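Local coordinates for protein putative oxidoreductase molybdopterin-binding subunit (Sulfolobus tokodaii, PDB 4ZOH) that probably serves as the molybdopterin-binding subunit of an oxidoreductase related to aldehyde oxidase and xanthine dehydrogenase, holding a pterin cytosine dinucleotide cofactor, at residues 73-76 against 77-81; 229-232 against 233-237; 341-344 against 345-348; 534-538 against 539-543; 680-683 against 684-688. All coordinates share one frame; numbering follows the deposited sequence.

Contact 1 (73-76 against 77-81)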
loop_
_atom_site.group_PDB
_atom_site.type_symbol
_atom_site.label_atom_id
_atom_site.label_comp_id
_atom_site.label_asym_id
_atom_site.label_seq_id
_atom_site.Cartn_x
_atom_site.Cartn_y
_atom_site.Cartn_z
ATOM N N THR A 73 -5.602 10.982 -35.156
ATOM C CA THR A 73 -4.640 11.580 -34.258
ATOM C C THR A 73 -4.195 12.969 -34.741
ATOM O O THR A 73 -3.863 13.113 -35.927
ATOM C CB THR A 73 -3.422 10.676 -34.026
ATOM O OG1 THR A 73 -2.542 11.340 -33.095
ATOM C CG2 THR A 73 -2.683 10.369 -35.297
ATOM N N THR A 74 -4.141 13.932 -33.801
ATOM C CA THR A 74 -3.851 15.325 -34.032
ATOM C C THR A 74 -2.525 15.948 -33.522
ATOM O O THR A 74 -2.386 17.187 -33.610
ATOM C CB THR A 74 -4.981 16.191 -33.543
ATOM O OG1 THR A 74 -5.308 15.819 -32.199
ATOM C CG2 THR A 74 -6.243 16.009 -34.440
ATOM N N TYR A 75 -1.567 15.133 -33.034
ATOM C CA TYR A 75 -0.225 15.624 -32.622
ATOM C C TYR A 75 0.682 14.471 -32.367
ATOM O O TYR A 75 0.230 13.440 -31.834
ATOM C CB TYR A 75 -0.295 16.568 -31.369
ATOM C CG TYR A 75 -0.915 16.027 -30.101
ATOM C CD1 TYR A 75 -0.105 15.554 -29.047
ATOM C CD2 TYR A 75 -2.306 15.942 -29.939
ATOM C CE1 TYR A 75 -0.657 15.066 -27.874
ATOM C CE2 TYR A 75 -2.865 15.448 -28.770
ATOM C CZ TYR A 75 -2.012 15.017 -27.716
ATOM O OH TYR A 75 -2.551 14.542 -26.520
ATOM N N VAL A 76 1.937 14.592 -32.780
ATOM C CA VAL A 76 2.999 13.704 -32.306
ATOM C C VAL A 76 2.958 13.696 -30.755
ATOM O O VAL A 76 2.801 14.776 -30.107
ATOM C CB VAL A 76 4.337 14.156 -32.807
ATOM C CG1 VAL A 76 5.476 13.174 -32.451
ATOM C CG2 VAL A 76 4.231 14.337 -34.316
ATOM N N GLY A 77 2.945 12.479 -30.198
ATOM C CA GLY A 77 2.866 12.268 -28.750
ATOM C C GLY A 77 1.463 11.929 -28.264
ATOM O O GLY A 77 1.295 11.601 -27.062
ATOM N N GLN A 78 0.447 12.045 -29.145
ATOM C CA GLN A 78 -0.903 11.694 -28.709
ATOM C C GLN A 78 -1.006 10.189 -28.450
ATOM O O GLN A 78 -0.504 9.393 -29.236
ATOM C CB GLN A 78 -1.994 12.138 -29.655
ATOM C CG GLN A 78 -3.410 12.113 -29.011
ATOM C CD GLN A 78 -4.445 12.519 -30.042
ATOM O OE1 GLN A 78 -4.131 12.481 -31.213
ATOM N NE2 GLN A 78 -5.628 12.974 -29.622
ATOM N N PRO A 79 -1.602 9.812 -27.309
ATOM C CA PRO A 79 -1.910 8.380 -27.129
ATOM C C PRO A 79 -2.927 7.823 -28.184
ATOM O O PRO A 79 -4.043 8.404 -28.421
ATOM C CB PRO A 79 -2.514 8.317 -25.703
ATOM C CG PRO A 79 -2.192 9.609 -25.051
ATOM C CD PRO A 79 -2.070 10.640 -26.165
ATOM N N ILE A 80 -2.507 6.733 -28.798
ATOM C CA ILE A 80 -3.317 6.055 -29.818
ATOM C C ILE A 80 -3.632 4.593 -29.467
ATOM O O ILE A 80 -4.521 3.974 -30.078
ATOM C CB ILE A 80 -2.687 6.217 -31.245
ATOM C CG1 ILE A 80 -1.276 5.656 -31.296
ATOM C CG2 ILE A 80 -2.752 7.691 -31.608
ATOM C CD1 ILE A 80 -0.679 5.555 -32.704
ATOM N N ALA A 81 -2.941 4.067 -28.456
ATOM C CA ALA A 81 -3.130 2.691 -27.993
ATOM C C ALA A 81 -2.584 2.566 -26.566
ATOM O O ALA A 81 -1.717 3.387 -26.154
ATOM C CB ALA A 81 -2.369 1.725 -28.913
HETATM O O HOH W 1 -7.236 13.518 -31.945
HETATM O O HOH W 2 -5.483 13.525 -26.824
#
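Tyr-75 and Gln-78 meet face on within a four-residue turn: the phenol ring lies over the aliphatic stem of the glutamine, with Gln-78 CB 3.5 Å from the ring centroid and nearly on its normal, a CH-pi contact. The two side chains run at about a right angle, and the amide, beyond the CE2 rim, is inclined 29° to the ring and does not stack on it. Beside this contact, Gln-78 CG reaches Tyr-75 CE2 at 3.4 Å. Tyr-75 can fold back over the turn because its CG stands between the backbone N and the carbonyl carbon (chi1 58°). Gln-78 instead runs extended, antiparallel to the side chain of Thr-73. Its OE1 thereby takes two bonds: Thr-73 OG1 donates to Gln-78 OE1 at 2.7 Å, in the carbonyl plane, and Thr-74 N donates to the same OE1 at 3.0 Å, tilted from that plane. The other end of the amide, NE2, gives protons to two waters, one also bound to Thr-74 OG1 and the other to Tyr-75 OH. The backbone closes a type II beta turn through Gln-78 N to Tyr-75 O (3.0 Å), and Gly-77 sits where a CB would clash with Val-76 O. From here strand 79-85 sets out beside strand 32-38, within the hammerhead domain. With OE1 gripped twice and NE2 tied to water, the amide is fixed in rotation, and a buried glutamine ties the two threonines before the turn to its last residue.

Contact 2 (229-232 against 233-237)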
loop_
_atom_site.group_PDB
_atom_site.type_symbol
_atom_site.label_atom_id
_atom_site.label_comp_id
_atom_site.label_asym_id
_atom_site.label_seq_id
_atom_site.Cartn_x
_atom_site.Cartn_y
_atom_site.Cartn_z
ATOM N N ALA A 229 -8.028 5.093 -15.620
ATOM C CA ALA A 229 -9.128 4.961 -14.743
ATOM C C ALA A 229 -10.252 4.051 -15.349
ATOM O O ALA A 229 -10.815 3.180 -14.666
ATOM C CB ALA A 229 -9.635 6.301 -14.433
ATOM N N LYS A 230 -10.516 4.257 -16.624
ATOM C CA LYS A 230 -11.496 3.523 -17.351
ATOM C C LYS A 230 -11.018 2.053 -17.506
ATOM O O LYS A 230 -11.767 1.153 -17.283
ATOM C CB LYS A 230 -11.648 4.176 -18.735
ATOM C CG LYS A 230 -12.436 3.300 -19.717
ATOM C CD LYS A 230 -13.911 3.444 -19.339
ATOM C CE LYS A 230 -14.801 3.534 -20.589
ATOM N NZ LYS A 230 -15.910 2.625 -20.253
ATOM N N LEU A 231 -9.781 1.835 -17.913
ATOM C CA LEU A 231 -9.212 0.512 -17.843
ATOM C C LEU A 231 -9.297 -0.221 -16.498
ATOM O O LEU A 231 -9.521 -1.459 -16.488
ATOM C CB LEU A 231 -7.789 0.495 -18.349
ATOM C CG LEU A 231 -7.629 0.799 -19.840
ATOM C CD1 LEU A 231 -6.166 1.014 -20.127
ATOM C CD2 LEU A 231 -8.196 -0.331 -20.705
ATOM N N ALA A 232 -9.158 0.528 -15.376
ATOM C CA ALA A 232 -9.182 -0.115 -14.081
ATOM C C ALA A 232 -10.565 -0.705 -13.831
ATOM O O ALA A 232 -10.620 -1.779 -13.245
ATOM C CB ALA A 232 -8.777 0.830 -12.933
ATOM N N LEU A 233 -11.648 -0.008 -14.227
ATOM C CA LEU A 233 -13.013 -0.580 -14.160
ATOM C C LEU A 233 -13.160 -1.932 -14.873
ATOM O O LEU A 233 -13.829 -2.837 -14.400
ATOM C CB LEU A 233 -14.096 0.377 -14.693
ATOM C CG LEU A 233 -14.043 1.814 -14.183
ATOM C CD1 LEU A 233 -15.272 2.513 -14.688
ATOM C CD2 LEU A 233 -13.898 1.915 -12.689
ATOM N N MET A 234 -12.479 -2.045 -15.987
ATOM C CA MET A 234 -12.551 -3.212 -16.807
ATOM C C MET A 234 -11.651 -4.343 -16.291
ATOM O O MET A 234 -12.080 -5.470 -16.225
ATOM C CB MET A 234 -12.155 -2.820 -18.243
ATOM C CG MET A 234 -12.853 -3.628 -19.301
ATOM S SD MET A 234 -11.930 -3.568 -20.822
ATOM C CE MET A 234 -11.657 -5.345 -20.962
ATOM N N LEU A 235 -10.385 -4.061 -16.042
ATOM C CA LEU A 235 -9.431 -5.101 -15.722
ATOM C C LEU A 235 -9.489 -5.659 -14.285
ATOM O O LEU A 235 -9.075 -6.788 -14.075
ATOM C CB LEU A 235 -8.015 -4.625 -16.023
ATOM C CG LEU A 235 -7.711 -4.849 -17.499
ATOM C CD1 LEU A 235 -7.661 -3.564 -18.243
ATOM C CD2 LEU A 235 -6.364 -5.551 -17.656
ATOM N N ARG A 236 -9.943 -4.887 -13.295
ATOM C CA ARG A 236 -10.018 -5.421 -11.898
ATOM C C ARG A 236 -8.684 -5.824 -11.216
ATOM O O ARG A 236 -8.714 -6.622 -10.254
ATOM C CB ARG A 236 -10.990 -6.633 -11.801
ATOM C CG ARG A 236 -12.375 -6.436 -12.417
ATOM C CD ARG A 236 -12.975 -5.091 -12.143
ATOM N NE ARG A 236 -14.329 -5.040 -12.732
ATOM C CZ ARG A 236 -15.457 -5.342 -12.086
ATOM N NH1 ARG A 236 -15.432 -5.758 -10.816
ATOM N NH2 ARG A 236 -16.612 -5.198 -12.694
ATOM N N LYS A 237 -7.540 -5.371 -11.770
ATOM C CA LYS A 237 -6.238 -5.398 -11.119
ATOM C C LYS A 237 -5.824 -3.938 -10.944
ATOM O O LYS A 237 -6.351 -3.041 -11.625
ATOM C CB LYS A 237 -5.179 -6.153 -11.926
ATOM C CG LYS A 237 -5.547 -7.563 -12.398
ATOM C CD LYS A 237 -5.338 -8.566 -11.274
ATOM C CE LYS A 237 -5.906 -9.921 -11.687
ATOM N NZ LYS A 237 -5.466 -10.943 -10.712
HETATM O O HOH W 3 -8.707 -2.220 -11.155
#
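Leu-231 and Leu-235, one helical turn apart, lie side by side and point the same way, Leu-235 CD1 approaching Leu-231 CB at 4.1 Å. The same methyl sits closer to the backbone, 3.3 Å from Leu-231 O. That carbonyl accepts the straightest bond of the contact, from Leu-235 N at 2.8 Å (N-H...O 169°). On another side of the helix Leu-233, with CG anti to its carbonyl carbon (chi1 -48°), drapes CG over Ala-229 O at 3.5 Å. These residues form the C-terminal turns of helix 223-235, which packs against the seven-stranded mixed sheet: Leu-231 and Leu-235 meet Ile-84 of strand 79-85, while Ala-232 rests on Leu-179 and Ala-172. The helix stops at Arg-236, whose phi turns positive. Arg-236 N still reaches back to Ala-232 O at 3.2 Å, and its side chain curls round so that NE makes a weak bond to Leu-233 O. A water donates both to Ala-232 O and to Lys-237 O, bridging the last turn to the chain that leaves it. Farther out, Arg-236 O accepts from Lys-19 NZ of a second copy of this protein, and Lys-237 packs on an aromatic side chain of a different protein chain.

Contact 3 (341-344 against 345-348)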
loop_
_atom_site.group_PDB
_atom_site.type_symbol
_atom_site.label_atom_id
_atom_site.label_comp_id
_atom_site.label_asym_id
_atom_site.label_seq_id
_atom_site.Cartn_x
_atom_site.Cartn_y
_atom_site.Cartn_z
ATOM N N TYR A 341 5.520 40.434 -19.718
ATOM C CA TYR A 341 6.663 40.431 -20.602
ATOM C C TYR A 341 6.436 41.405 -21.786
ATOM O O TYR A 341 7.344 42.201 -22.131
ATOM C CB TYR A 341 6.911 39.035 -21.132
ATOM C CG TYR A 341 7.797 38.900 -22.380
ATOM C CD1 TYR A 341 9.178 38.923 -22.297
ATOM C CD2 TYR A 341 7.225 38.684 -23.667
ATOM C CE1 TYR A 341 9.990 38.777 -23.450
ATOM C CE2 TYR A 341 8.023 38.535 -24.805
ATOM C CZ TYR A 341 9.410 38.576 -24.709
ATOM O OH TYR A 341 10.236 38.372 -25.887
ATOM N N PHE A 342 5.242 41.302 -22.423
ATOM C CA PHE A 342 4.894 42.205 -23.489
ATOM C C PHE A 342 4.965 43.683 -23.096
ATOM O O PHE A 342 5.705 44.410 -23.766
ATOM C CB PHE A 342 3.560 41.803 -24.172
ATOM C CG PHE A 342 3.647 40.469 -24.953
ATOM C CD1 PHE A 342 4.701 40.197 -25.759
ATOM C CD2 PHE A 342 2.651 39.517 -24.832
ATOM C CE1 PHE A 342 4.771 38.998 -26.480
ATOM C CE2 PHE A 342 2.696 38.336 -25.544
ATOM C CZ PHE A 342 3.763 38.050 -26.344
ATOM N N ILE A 343 4.265 44.125 -22.041
ATOM C CA ILE A 343 4.304 45.517 -21.679
ATOM C C ILE A 343 5.733 45.968 -21.239
ATOM O O ILE A 343 6.166 47.065 -21.599
ATOM C CB ILE A 343 3.210 45.945 -20.660
ATOM C CG1 ILE A 343 3.125 47.489 -20.563
ATOM C CG2 ILE A 343 3.354 45.298 -19.260
ATOM C CD1 ILE A 343 2.843 48.186 -21.901
ATOM N N GLU A 344 6.473 45.118 -20.507
ATOM C CA GLU A 344 7.817 45.492 -20.007
ATOM C C GLU A 344 8.859 45.518 -21.104
ATOM O O GLU A 344 9.774 46.361 -21.089
ATOM C CB GLU A 344 8.241 44.636 -18.819
ATOM C CG GLU A 344 7.351 44.769 -17.632
ATOM C CD GLU A 344 7.399 46.200 -17.097
ATOM O OE1 GLU A 344 8.519 46.602 -16.677
ATOM O OE2 GLU A 344 6.332 46.904 -17.155
ATOM N N ARG A 345 8.707 44.697 -22.122
ATOM C CA ARG A 345 9.554 44.857 -23.273
ATOM C C ARG A 345 9.243 46.157 -24.068
ATOM O O ARG A 345 10.155 46.918 -24.440
ATOM C CB ARG A 345 9.434 43.654 -24.169
ATOM C CG ARG A 345 10.028 42.357 -23.559
ATOM C CD ARG A 345 11.541 42.461 -23.415
ATOM N NE ARG A 345 12.168 42.630 -24.715
ATOM C CZ ARG A 345 12.868 43.698 -25.099
ATOM N NH1 ARG A 345 13.110 44.700 -24.233
ATOM N NH2 ARG A 345 13.379 43.722 -26.346
ATOM N N ILE A 346 7.960 46.402 -24.318
ATOM C CA ILE A 346 7.508 47.555 -25.062
ATOM C C ILE A 346 8.074 48.814 -24.349
ATOM O O ILE A 346 8.684 49.601 -25.011
ATOM C CB ILE A 346 5.944 47.574 -25.172
ATOM C CG1 ILE A 346 5.476 46.578 -26.273
ATOM C CG2 ILE A 346 5.410 48.980 -25.499
ATOM C CD1 ILE A 346 4.025 46.175 -26.081
ATOM N N VAL A 347 7.869 48.946 -23.019
ATOM C CA VAL A 347 8.371 50.046 -22.197
ATOM C C VAL A 347 9.891 50.273 -22.427
ATOM O O VAL A 347 10.352 51.434 -22.564
ATOM C CB VAL A 347 8.093 49.801 -20.709
ATOM C CG1 VAL A 347 8.986 50.665 -19.822
ATOM C CG2 VAL A 347 6.653 50.132 -20.356
ATOM N N ASN A 348 10.666 49.195 -22.525
ATOM C CA ASN A 348 12.092 49.385 -22.745
ATOM C C ASN A 348 12.395 49.749 -24.168
ATOM O O ASN A 348 13.386 50.461 -24.458
ATOM C CB ASN A 348 12.927 48.178 -22.318
ATOM C CG ASN A 348 13.448 48.288 -20.919
ATOM O OD1 ASN A 348 12.782 48.771 -19.959
ATOM N ND2 ASN A 348 14.702 47.892 -20.801
HETATM O O HOH W 4 11.293 40.793 -26.643
#
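Tyr-341 and Arg-345 run side by side along helix 336-353, pointing the same way. The tyrosine CG is anti to the backbone N (chi1 162°), which carries the ring out from the helix, alongside the arginine stem; Arg-345 CG then lies over one ring face, 3.9 Å from the Tyr-341 centroid and toward the rim, a CH-pi contact. The guanidinium is turned 59° from the ring and does not stack on it. One water joins the polar ends, 2.7 Å from Tyr-341 OH and 2.8 Å from Arg-345 NE, at the guanidinium edge and in its plane. A leucine in place of Tyr-341 would probably leave this water without its phenol partner and the arginine stem without its aromatic cover. Phe-342 follows, giving its carbonyl to Ile-346, whose CD1 curls back to Phe-342 O at 3.4 Å. Ile-343 reaches along the helix to two branched residues, its CD1 lying 4.5 Å from Ile-346 CG2 and its CG1 4.4 Å from Val-347 CG2. Glu-344 turns its carboxylate off the helix, to Tyr-309 and in a salt bridge to Arg-362. Every residue here is buried, and the positive charge of Arg-345 is probably balanced by Glu-687, with Ile-694 O accepting a further N-H from NH2, while the ring flanks the arginine stem and the water occupies NE.

Contact 4 (534-538 against 539-543)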
loop_
_atom_site.group_PDB
_atom_site.type_symbol
_atom_site.label_atom_id
_atom_site.label_comp_id
_atom_site.label_asym_id
_atom_site.label_seq_id
_atom_site.Cartn_x
_atom_site.Cartn_y
_atom_site.Cartn_z
ATOM N N ASN A 534 -10.923 30.001 38.707
ATOM C CA ASN A 534 -11.093 28.562 38.382
ATOM C C ASN A 534 -10.688 28.327 36.917
ATOM O O ASN A 534 -10.988 29.148 36.039
ATOM C CB ASN A 534 -12.536 28.058 38.609
ATOM C CG ASN A 534 -12.801 27.631 40.049
ATOM O OD1 ASN A 534 -11.876 27.390 40.825
ATOM N ND2 ASN A 534 -14.080 27.549 40.415
ATOM N N LYS A 535 -10.006 27.217 36.675
ATOM C CA LYS A 535 -9.387 26.947 35.398
ATOM C C LYS A 535 -9.726 25.519 34.954
ATOM O O LYS A 535 -9.658 24.598 35.755
ATOM C CB LYS A 535 -7.878 27.083 35.587
ATOM C CG LYS A 535 -7.047 27.218 34.325
ATOM C CD LYS A 535 -5.573 26.918 34.605
ATOM C CE LYS A 535 -4.695 27.580 33.560
ATOM N NZ LYS A 535 -3.374 26.905 33.606
ATOM N N VAL A 536 -10.068 25.332 33.683
ATOM C CA VAL A 536 -10.132 23.972 33.110
ATOM C C VAL A 536 -9.118 23.845 31.963
ATOM O O VAL A 536 -9.088 24.696 31.084
ATOM C CB VAL A 536 -11.603 23.528 32.776
ATOM C CG1 VAL A 536 -12.355 24.571 31.956
ATOM C CG2 VAL A 536 -11.649 22.131 32.170
ATOM N N THR A 537 -8.250 22.831 32.042
ATOM C CA THR A 537 -7.232 22.595 31.018
ATOM C C THR A 537 -7.802 22.201 29.632
ATOM O O THR A 537 -8.977 21.772 29.520
ATOM C CB THR A 537 -6.256 21.499 31.421
ATOM O OG1 THR A 537 -6.976 20.267 31.541
ATOM C CG2 THR A 537 -5.495 21.854 32.751
ATOM N N PHE A 538 -6.961 22.355 28.589
ATOM C CA PHE A 538 -7.294 21.945 27.201
ATOM C C PHE A 538 -7.791 20.481 27.174
ATOM O O PHE A 538 -8.919 20.232 26.750
ATOM C CB PHE A 538 -6.082 22.126 26.267
ATOM C CG PHE A 538 -6.290 21.541 24.886
ATOM C CD1 PHE A 538 -6.973 22.264 23.914
ATOM C CD2 PHE A 538 -5.780 20.264 24.556
ATOM C CE1 PHE A 538 -7.148 21.715 22.630
ATOM C CE2 PHE A 538 -5.953 19.716 23.282
ATOM C CZ PHE A 538 -6.658 20.434 22.315
ATOM N N ASN A 539 -6.986 19.568 27.706
ATOM C CA ASN A 539 -7.329 18.175 27.743
ATOM C C ASN A 539 -8.654 17.854 28.503
ATOM O O ASN A 539 -9.438 17.010 28.034
ATOM C CB ASN A 539 -6.153 17.325 28.235
ATOM C CG ASN A 539 -5.017 17.252 27.205
ATOM O OD1 ASN A 539 -4.036 18.040 27.246
ATOM N ND2 ASN A 539 -5.130 16.301 26.275
ATOM N N GLU A 540 -8.915 18.559 29.618
ATOM C CA GLU A 540 -10.188 18.401 30.337
ATOM C C GLU A 540 -11.355 18.929 29.529
ATOM O O GLU A 540 -12.419 18.316 29.525
ATOM C CB GLU A 540 -10.201 19.051 31.753
ATOM C CG GLU A 540 -9.452 18.317 32.857
ATOM C CD GLU A 540 -8.796 19.315 33.845
ATOM O OE1 GLU A 540 -9.193 20.527 33.908
ATOM O OE2 GLU A 540 -7.855 18.890 34.556
ATOM N N ILE A 541 -11.192 20.035 28.827
ATOM C CA ILE A 541 -12.268 20.523 27.963
ATOM C C ILE A 541 -12.669 19.455 26.899
ATOM O O ILE A 541 -13.873 19.219 26.623
ATOM C CB ILE A 541 -11.899 21.886 27.297
ATOM C CG1 ILE A 541 -11.914 23.055 28.332
ATOM C CG2 ILE A 541 -12.849 22.217 26.150
ATOM C CD1 ILE A 541 -11.334 24.345 27.787
ATOM N N VAL A 542 -11.631 18.840 26.314
ATOM C CA VAL A 542 -11.765 17.912 25.202
ATOM C C VAL A 542 -12.485 16.666 25.737
ATOM O O VAL A 542 -13.495 16.262 25.193
ATOM C CB VAL A 542 -10.405 17.562 24.606
ATOM C CG1 VAL A 542 -10.537 16.358 23.652
ATOM C CG2 VAL A 542 -9.796 18.757 23.873
ATOM N N LYS A 543 -12.003 16.061 26.822
ATOM C CA LYS A 543 -12.719 14.865 27.368
ATOM C C LYS A 543 -14.186 15.087 27.756
ATOM O O LYS A 543 -15.082 14.238 27.502
ATOM C CB LYS A 543 -11.947 14.261 28.476
ATOM C CG LYS A 543 -10.571 13.936 27.995
ATOM C CD LYS A 543 -9.889 13.113 29.032
ATOM C CE LYS A 543 -8.495 12.736 28.560
ATOM N NZ LYS A 543 -8.280 11.429 29.188
#
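The chain passes from short strand 535-536 through Thr-537 straight into helix 538-547, whose first turn closes with Ile-541 N bonded to Thr-537 O at 2.9 Å. Thr-537 and Glu-540 exchange bonds here. Thr-537 OG1, set between its backbone N and carbonyl carbon (chi1 64°), accepts from Glu-540 N at 3.2 Å. In return the glutamate bends at chi2 so that its OE1 takes Thr-537 N at 3.1 Å, met from well above the carboxylate plane. A valine at Thr-537 would probably leave Glu-540 N without its capping acceptor and fray the start of the helix. Beside the cap, Val-536 CG2 rests on the stem of the glutamate, 3.4 Å from Glu-540 CB. Its other methyl, CG1, touches Ile-541 CG1 at 4.0 Å, the two side chains crossing near a right angle. Past the cap, the Phe-538 ring takes Val-542 CG2 over one face, 4.0 Å from its centroid, while Asn-539 OD1 lies in plane at its edge. Outside the contact, Ile-541 and Phe-538 pack on Leu-505 of helix 486-512. Reciprocal bonds of this kind between an N-cap threonine and a glutamate three residues on make a capping box, a characteristic start of an alpha helix.

Contact 5 (680-683 against 684-688)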
loop_
_atom_site.group_PDB
_atom_site.type_symbol
_atom_site.label_atom_id
_atom_site.label_comp_id
_atom_site.label_asym_id
_atom_site.label_seq_id
_atom_site.Cartn_x
_atom_site.Cartn_y
_atom_site.Cartn_z
ATOM N N PRO A 680 11.263 39.308 -18.510
ATOM C CA PRO A 680 11.631 40.598 -19.137
ATOM C C PRO A 680 12.788 41.347 -18.350
ATOM O O PRO A 680 13.500 42.149 -18.956
ATOM C CB PRO A 680 10.370 41.449 -18.915
ATOM C CG PRO A 680 9.723 40.900 -17.705
ATOM C CD PRO A 680 9.931 39.372 -17.845
ATOM N N THR A 681 12.893 41.144 -17.025
ATOM C CA THR A 681 14.063 41.725 -16.286
ATOM C C THR A 681 15.352 41.353 -16.967
ATOM O O THR A 681 16.167 42.232 -17.332
ATOM C CB THR A 681 14.126 41.304 -14.816
ATOM O OG1 THR A 681 12.936 41.771 -14.193
ATOM C CG2 THR A 681 15.331 42.064 -14.064
ATOM N N ILE A 682 15.481 40.065 -17.232
ATOM C CA ILE A 682 16.714 39.493 -17.804
ATOM C C ILE A 682 16.895 39.900 -19.279
ATOM O O ILE A 682 18.023 40.221 -19.728
ATOM C CB ILE A 682 16.797 37.946 -17.617
ATOM C CG1 ILE A 682 16.954 37.536 -16.107
ATOM C CG2 ILE A 682 17.885 37.405 -18.511
ATOM C CD1 ILE A 682 18.234 38.052 -15.498
ATOM N N ILE A 683 15.796 39.817 -20.052
ATOM C CA ILE A 683 15.862 40.261 -21.427
ATOM C C ILE A 683 16.216 41.797 -21.486
ATOM O O ILE A 683 17.009 42.182 -22.326
ATOM C CB ILE A 683 14.575 39.957 -22.269
ATOM C CG1 ILE A 683 14.297 38.423 -22.343
ATOM C CG2 ILE A 683 14.814 40.570 -23.685
ATOM C CD1 ILE A 683 15.391 37.653 -23.135
ATOM N N ASN A 684 15.618 42.618 -20.640
ATOM C CA ASN A 684 15.944 44.057 -20.672
ATOM C C ASN A 684 17.437 44.274 -20.409
ATOM O O ASN A 684 18.112 44.992 -21.178
ATOM C CB ASN A 684 15.056 44.844 -19.716
ATOM C CG ASN A 684 13.634 44.971 -20.238
ATOM O OD1 ASN A 684 13.380 44.504 -21.346
ATOM N ND2 ASN A 684 12.681 45.574 -19.442
ATOM N N ALA A 685 17.955 43.550 -19.404
ATOM C CA ALA A 685 19.394 43.536 -19.084
ATOM C C ALA A 685 20.228 43.183 -20.265
ATOM O O ALA A 685 21.159 43.967 -20.581
ATOM C CB ALA A 685 19.747 42.673 -17.882
ATOM N N VAL A 686 19.926 42.067 -20.940
ATOM C CA VAL A 686 20.777 41.612 -22.035
ATOM C C VAL A 686 20.732 42.629 -23.181
ATOM O O VAL A 686 21.708 42.799 -23.945
ATOM C CB VAL A 686 20.369 40.245 -22.576
ATOM C CG1 VAL A 686 21.252 39.801 -23.758
ATOM C CG2 VAL A 686 20.517 39.172 -21.504
ATOM N N GLU A 687 19.568 43.276 -23.312
ATOM C CA GLU A 687 19.357 44.144 -24.439
ATOM C C GLU A 687 20.250 45.362 -24.274
ATOM O O GLU A 687 20.866 45.769 -25.251
ATOM C CB GLU A 687 17.900 44.576 -24.532
ATOM C CG GLU A 687 17.632 45.484 -25.720
ATOM C CD GLU A 687 16.140 45.728 -25.937
ATOM O OE1 GLU A 687 15.469 46.262 -25.031
ATOM O OE2 GLU A 687 15.649 45.333 -27.001
ATOM N N GLN A 688 20.302 45.911 -23.047
ATOM C CA GLN A 688 21.260 46.964 -22.662
ATOM C C GLN A 688 22.675 46.628 -23.052
ATOM O O GLN A 688 23.338 47.482 -23.575
ATOM C CB GLN A 688 21.147 47.344 -21.197
ATOM C CG GLN A 688 19.836 48.008 -20.874
ATOM C CD GLN A 688 19.639 49.184 -21.780
ATOM O OE1 GLN A 688 20.436 50.152 -21.747
ATOM N NE2 GLN A 688 18.626 49.093 -22.668
#
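With CG anti to its carbonyl carbon (chi1 -73°), Asn-684 lays its amide back along the helix onto the carbonyl of Pro-680, Asn-684 CG coming within 3.1 Å of Pro-680 O. The same oxygen accepts the backbone bond from Asn-684 N at 2.7 Å. Asn-684 OD1, also an acceptor, makes no bond to Pro-680 O (3.4 Å). The amide is used outside the helix: ND2 donates to Val-408 O and OD1 accepts from Arg-345 NH1 of helix 336-353. Glu-687 takes a different course, its CG anti to the backbone N (chi1 -179°) and the chain extended; of its side chain CB alone comes near 680-683, 3.4 Å from Ile-683 O. Its OE2, paired with Arg-345, also accepts from Ile-694 N, which would help to hold that buried acid ionised. The apolar side is carried by Ile-682 and Val-686. Val-686 CG2 lies against the carbonyl oxygen Ile-682 O at 3.2 Å and reaches Ile-682 CG2 at 4.4 Å, while Ala-685 CB sits 3.5 Å from that same Ile-682 O. Beyond the contact, Ile-682 packs on Met-615 and Leu-619, and Ala-685 on Val-575. At the start of 680-683, Pro-680, whose N has no hydrogen to offer the turn before, marks a kink within helix 673-688. This is a buried helix with two unlike flanks, packed between helix 336-353 on its polar flank and strand 568-577 and helix 600-619 on its apolar one.

Contacts 3 and 5 form one unit: their centres are about 10 Å apart, and helices 336-353 and 673-688 are joined by the Arg-345 NH2 to Glu-687 OE2 salt bridge (2.9 Å) and a probable hydrogen bond from Arg-345 NH1 to Asn-684 OD1 (2.9 Å). No other pair touches. Contacts 1 and 2, with nearest atoms about 8 Å apart, share strand 79-85, which begins in contact 1 and packs on the helix of contact 2. Contact 4 stands far out, its centre about 61 Å from those of contacts 3 and 5. In sequence, the pterin cytosine dinucleotide pocket draws on residues between 213 and 672, a span that excludes contacts 1 and 5; no distance to the cofactor follows from this.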